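Local coordinates for protein telomere length regulator taz1 (Schizosaccharomyces pombe, PDB 4ZMI) that binds double-stranded telomeric DNA and regulates telomere length and telomere function, its helical domain being the part described here, at residues I18-S30 and K96-I108. Numbering follows the deposited sequence.
Sequences IANMAEQKVMMVS and KPLKSIQFFTGLI
Two helices of the all-helical TRF-family domain of Taz1 pack here, residues 18-30 against 96-108, running in the same general direction but inclined at a signed crossing angle of 43°, their axes 8.5 Å apart at closest approach. Near the Ala19 end, where Ala19 and Ala22 face the other helix, Ala19 CB lies 3.6 Å from Pro97 CB and also meets Ile101 CG1, while Ala22 CB rests on Phe104 CB. Val26 divides its branches. Val26 CG1, anti to its backbone N (chi1 172°), reaches Phe103 CE2 at 3.7 Å, and the two side chains run nearly perpendicular; Val26 CG2 lies 3.9 Å from Phe104 CA. Farther along, Leu107 pushes CD1 between Val26 and Val29, meeting Val29 CG1 tip to tip at 3.6 Å. The aliphatic part of Lys25 slants across Phe104, Lys25 CB 4.0 Å from Phe104 CE1, and its NZ continues to a salt bridge with Asp57. At the border, Ser100 OG gives a weak hydrogen bond to Glu23 OE2 (3.2 Å), an oxygen whose stronger partner is Lys229 NZ. A glutamine in place of Glu23 would probably leave Lys229 without this carboxylate partner and weaken the tie between helix 5-35 and helix 214-229. The latter helix also covers Phe103 through Leu225 and Leu226, whereas helix 52-68 supplies Phe61, which stacks edge-to-face with Phe104 and touches Ile18 and Lys25; helices 52-68 and 214-229 thus both pack against the pair, with helix 78-83 touching Leu98.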
# COMPACT_ATOMS: atom_id res chain seq x y z
N ILE A 18 10.17 16.09 -0.75
CA ILE A 18 10.25 14.71 -0.29
C ILE A 18 9.82 13.78 -1.42
O ILE A 18 10.42 12.72 -1.63
CB ILE A 18 9.36 14.47 0.93
CG1 ILE A 18 9.85 15.29 2.13
CG2 ILE A 18 9.24 12.97 1.23
CD1 ILE A 18 11.31 15.03 2.49
N ALA A 19 8.80 14.20 -2.15
CA ALA A 19 8.36 13.46 -3.33
C ALA A 19 9.51 13.24 -4.31
O ALA A 19 9.65 12.15 -4.88
CB ALA A 19 7.20 14.17 -4.01
N ASN A 20 10.34 14.27 -4.51
CA ASN A 20 11.48 14.15 -5.43
C ASN A 20 12.51 13.12 -4.99
O ASN A 20 12.90 12.26 -5.78
CB ASN A 20 12.16 15.51 -5.65
CG ASN A 20 11.45 16.35 -6.68
OD1 ASN A 20 10.59 15.85 -7.42
ND2 ASN A 20 11.80 17.64 -6.74
N MET A 21 12.97 13.22 -3.74
CA MET A 21 13.90 12.22 -3.21
C MET A 21 13.25 10.84 -3.26
O MET A 21 13.93 9.83 -3.41
CB MET A 21 14.29 12.57 -1.77
CG MET A 21 14.74 14.01 -1.56
SD MET A 21 14.56 14.51 0.16
CE MET A 21 15.64 13.35 0.99
N ALA A 22 11.93 10.81 -3.14
CA ALA A 22 11.19 9.56 -3.19
C ALA A 22 11.28 8.93 -4.57
O ALA A 22 11.55 7.73 -4.69
CB ALA A 22 9.73 9.78 -2.81
N GLU A 23 11.06 9.72 -5.62
CA GLU A 23 11.08 9.18 -6.98
C GLU A 23 12.49 8.86 -7.44
O GLU A 23 12.69 8.12 -8.41
CB GLU A 23 10.38 10.12 -7.96
CG GLU A 23 9.14 9.50 -8.58
CD GLU A 23 8.28 10.52 -9.29
OE1 GLU A 23 8.61 11.72 -9.23
OE2 GLU A 23 7.27 10.11 -9.92
N GLN A 24 13.48 9.40 -6.73
CA GLN A 24 14.86 9.01 -6.94
C GLN A 24 15.01 7.54 -6.59
O GLN A 24 15.44 6.74 -7.41
CB GLN A 24 15.79 9.86 -6.07
CG GLN A 24 17.21 9.33 -5.98
CD GLN A 24 18.24 10.39 -6.30
OE1 GLN A 24 17.97 11.32 -7.07
NE2 GLN A 24 19.43 10.27 -5.71
N LYS A 25 14.63 7.19 -5.37
CA LYS A 25 14.83 5.83 -4.86
C LYS A 25 13.95 4.80 -5.54
O LYS A 25 14.30 3.63 -5.59
CB LYS A 25 14.63 5.80 -3.36
CG LYS A 25 15.27 6.98 -2.69
CD LYS A 25 15.55 6.72 -1.24
CE LYS A 25 16.39 7.84 -0.70
NZ LYS A 25 16.80 7.55 0.69
N VAL A 26 12.81 5.24 -6.05
CA VAL A 26 11.94 4.34 -6.79
C VAL A 26 12.65 3.91 -8.07
O VAL A 26 12.78 2.72 -8.33
CB VAL A 26 10.56 4.97 -7.11
CG1 VAL A 26 9.77 4.08 -8.03
CG2 VAL A 26 9.79 5.18 -5.83
N MET A 27 13.13 4.89 -8.84
CA MET A 27 13.83 4.62 -10.10
C MET A 27 15.05 3.74 -9.90
O MET A 27 15.35 2.88 -10.72
CB MET A 27 14.22 5.92 -10.81
CG MET A 27 13.05 6.76 -11.27
SD MET A 27 11.93 5.87 -12.38
CE MET A 27 10.34 6.21 -11.62
N MET A 28 15.77 3.96 -8.79
CA MET A 28 16.88 3.10 -8.42
C MET A 28 16.42 1.68 -8.19
O MET A 28 16.84 0.77 -8.89
CB MET A 28 17.57 3.61 -7.16
CG MET A 28 18.25 2.51 -6.36
SD MET A 28 19.25 3.13 -5.02
CE MET A 28 18.06 4.11 -4.10
N VAL A 29 15.52 1.51 -7.22
CA VAL A 29 15.04 0.19 -6.85
C VAL A 29 14.44 -0.52 -8.06
O VAL A 29 14.65 -1.71 -8.24
CB VAL A 29 14.01 0.26 -5.70
CG1 VAL A 29 13.33 -1.09 -5.48
CG2 VAL A 29 14.69 0.69 -4.43
N SER A 30 13.72 0.23 -8.89
CA SER A 30 13.08 -0.36 -10.08
C SER A 30 14.09 -0.73 -11.15
O SER A 30 13.91 -1.72 -11.86
CB SER A 30 12.05 0.59 -10.68
OG SER A 30 10.84 0.57 -9.96
N LYS A 96 -0.51 14.75 -7.18
CA LYS A 96 0.63 14.22 -7.93
C LYS A 96 1.81 13.81 -7.04
O LYS A 96 2.26 12.68 -7.11
CB LYS A 96 1.09 15.19 -9.05
CG LYS A 96 0.02 16.14 -9.62
CD LYS A 96 -0.17 17.41 -8.76
CE LYS A 96 -1.06 18.45 -9.44
NZ LYS A 96 -0.32 19.33 -10.40
N PRO A 97 2.32 14.72 -6.19
CA PRO A 97 3.45 14.25 -5.38
C PRO A 97 3.05 13.28 -4.28
O PRO A 97 3.90 12.53 -3.81
CB PRO A 97 3.99 15.54 -4.76
CG PRO A 97 2.82 16.41 -4.68
CD PRO A 97 2.06 16.15 -5.95
N LEU A 98 1.78 13.29 -3.85
CA LEU A 98 1.34 12.33 -2.85
C LEU A 98 1.45 10.92 -3.42
O LEU A 98 1.94 10.02 -2.75
CB LEU A 98 -0.08 12.63 -2.36
CG LEU A 98 -0.17 13.78 -1.33
CD1 LEU A 98 -1.59 14.23 -1.12
CD2 LEU A 98 0.46 13.39 0.02
N LYS A 99 1.02 10.75 -4.67
CA LYS A 99 1.11 9.45 -5.34
C LYS A 99 2.54 8.95 -5.38
O LYS A 99 2.78 7.76 -5.23
CB LYS A 99 0.59 9.54 -6.76
CG LYS A 99 -0.83 10.04 -6.86
CD LYS A 99 -1.83 8.91 -6.84
CE LYS A 99 -3.22 9.47 -7.08
NZ LYS A 99 -4.25 8.41 -7.10
N SER A 100 3.49 9.86 -5.56
CA SER A 100 4.89 9.48 -5.58
C SER A 100 5.35 8.96 -4.22
O SER A 100 5.98 7.91 -4.15
CB SER A 100 5.78 10.66 -6.01
OG SER A 100 5.54 11.01 -7.36
N ILE A 101 5.02 9.68 -3.15
CA ILE A 101 5.41 9.25 -1.80
C ILE A 101 4.83 7.86 -1.48
O ILE A 101 5.51 6.98 -0.95
CB ILE A 101 4.92 10.27 -0.74
CG1 ILE A 101 5.53 11.64 -1.00
CG2 ILE A 101 5.28 9.80 0.66
CD1 ILE A 101 4.57 12.78 -0.74
N GLN A 102 3.56 7.66 -1.83
CA GLN A 102 2.91 6.39 -1.56
C GLN A 102 3.60 5.24 -2.34
O GLN A 102 3.79 4.14 -1.81
CB GLN A 102 1.43 6.51 -1.91
CG GLN A 102 0.63 5.25 -1.72
CD GLN A 102 -0.75 5.37 -2.34
OE1 GLN A 102 -0.89 5.43 -3.55
NE2 GLN A 102 -1.78 5.43 -1.49
N PHE A 103 3.97 5.51 -3.59
CA PHE A 103 4.70 4.57 -4.45
C PHE A 103 5.92 4.06 -3.70
O PHE A 103 6.12 2.85 -3.55
CB PHE A 103 5.17 5.27 -5.73
CG PHE A 103 5.35 4.36 -6.90
CD1 PHE A 103 4.56 4.51 -8.03
CD2 PHE A 103 6.31 3.36 -6.89
CE1 PHE A 103 4.71 3.67 -9.12
CE2 PHE A 103 6.47 2.52 -7.98
CZ PHE A 103 5.67 2.68 -9.10
N PHE A 104 6.73 5.00 -3.23
CA PHE A 104 7.92 4.66 -2.46
C PHE A 104 7.58 3.78 -1.27
O PHE A 104 8.25 2.78 -1.03
CB PHE A 104 8.65 5.91 -1.96
CG PHE A 104 9.75 5.61 -0.98
CD1 PHE A 104 10.99 5.20 -1.42
CD2 PHE A 104 9.53 5.71 0.38
CE1 PHE A 104 11.99 4.90 -0.53
CE2 PHE A 104 10.52 5.40 1.27
CZ PHE A 104 11.76 5.01 0.83
N THR A 105 6.53 4.14 -0.54
CA THR A 105 6.16 3.38 0.64
C THR A 105 5.68 1.98 0.25
O THR A 105 5.90 1.02 0.97
CB THR A 105 5.14 4.12 1.52
OG1 THR A 105 3.95 4.39 0.78
CG2 THR A 105 5.74 5.43 2.01
N GLY A 106 5.03 1.88 -0.91
CA GLY A 106 4.67 0.59 -1.46
C GLY A 106 5.88 -0.27 -1.84
O GLY A 106 6.03 -1.38 -1.34
N LEU A 107 6.75 0.27 -2.71
CA LEU A 107 7.91 -0.45 -3.28
C LEU A 107 8.81 -1.07 -2.22
O LEU A 107 9.15 -2.24 -2.32
CB LEU A 107 8.77 0.51 -4.10
CG LEU A 107 9.07 0.34 -5.59
CD1 LEU A 107 10.41 1.06 -5.88
CD2 LEU A 107 9.09 -1.10 -6.04
N ILE A 108 9.21 -0.30 -1.22
CA ILE A 108 10.16 -0.80 -0.22
C ILE A 108 9.54 -1.83 0.72
O ILE A 108 10.25 -2.52 1.46
CB ILE A 108 10.74 0.33 0.67
CG1 ILE A 108 9.68 0.90 1.62
CG2 ILE A 108 11.33 1.45 -0.16
CD1 ILE A 108 10.22 1.97 2.52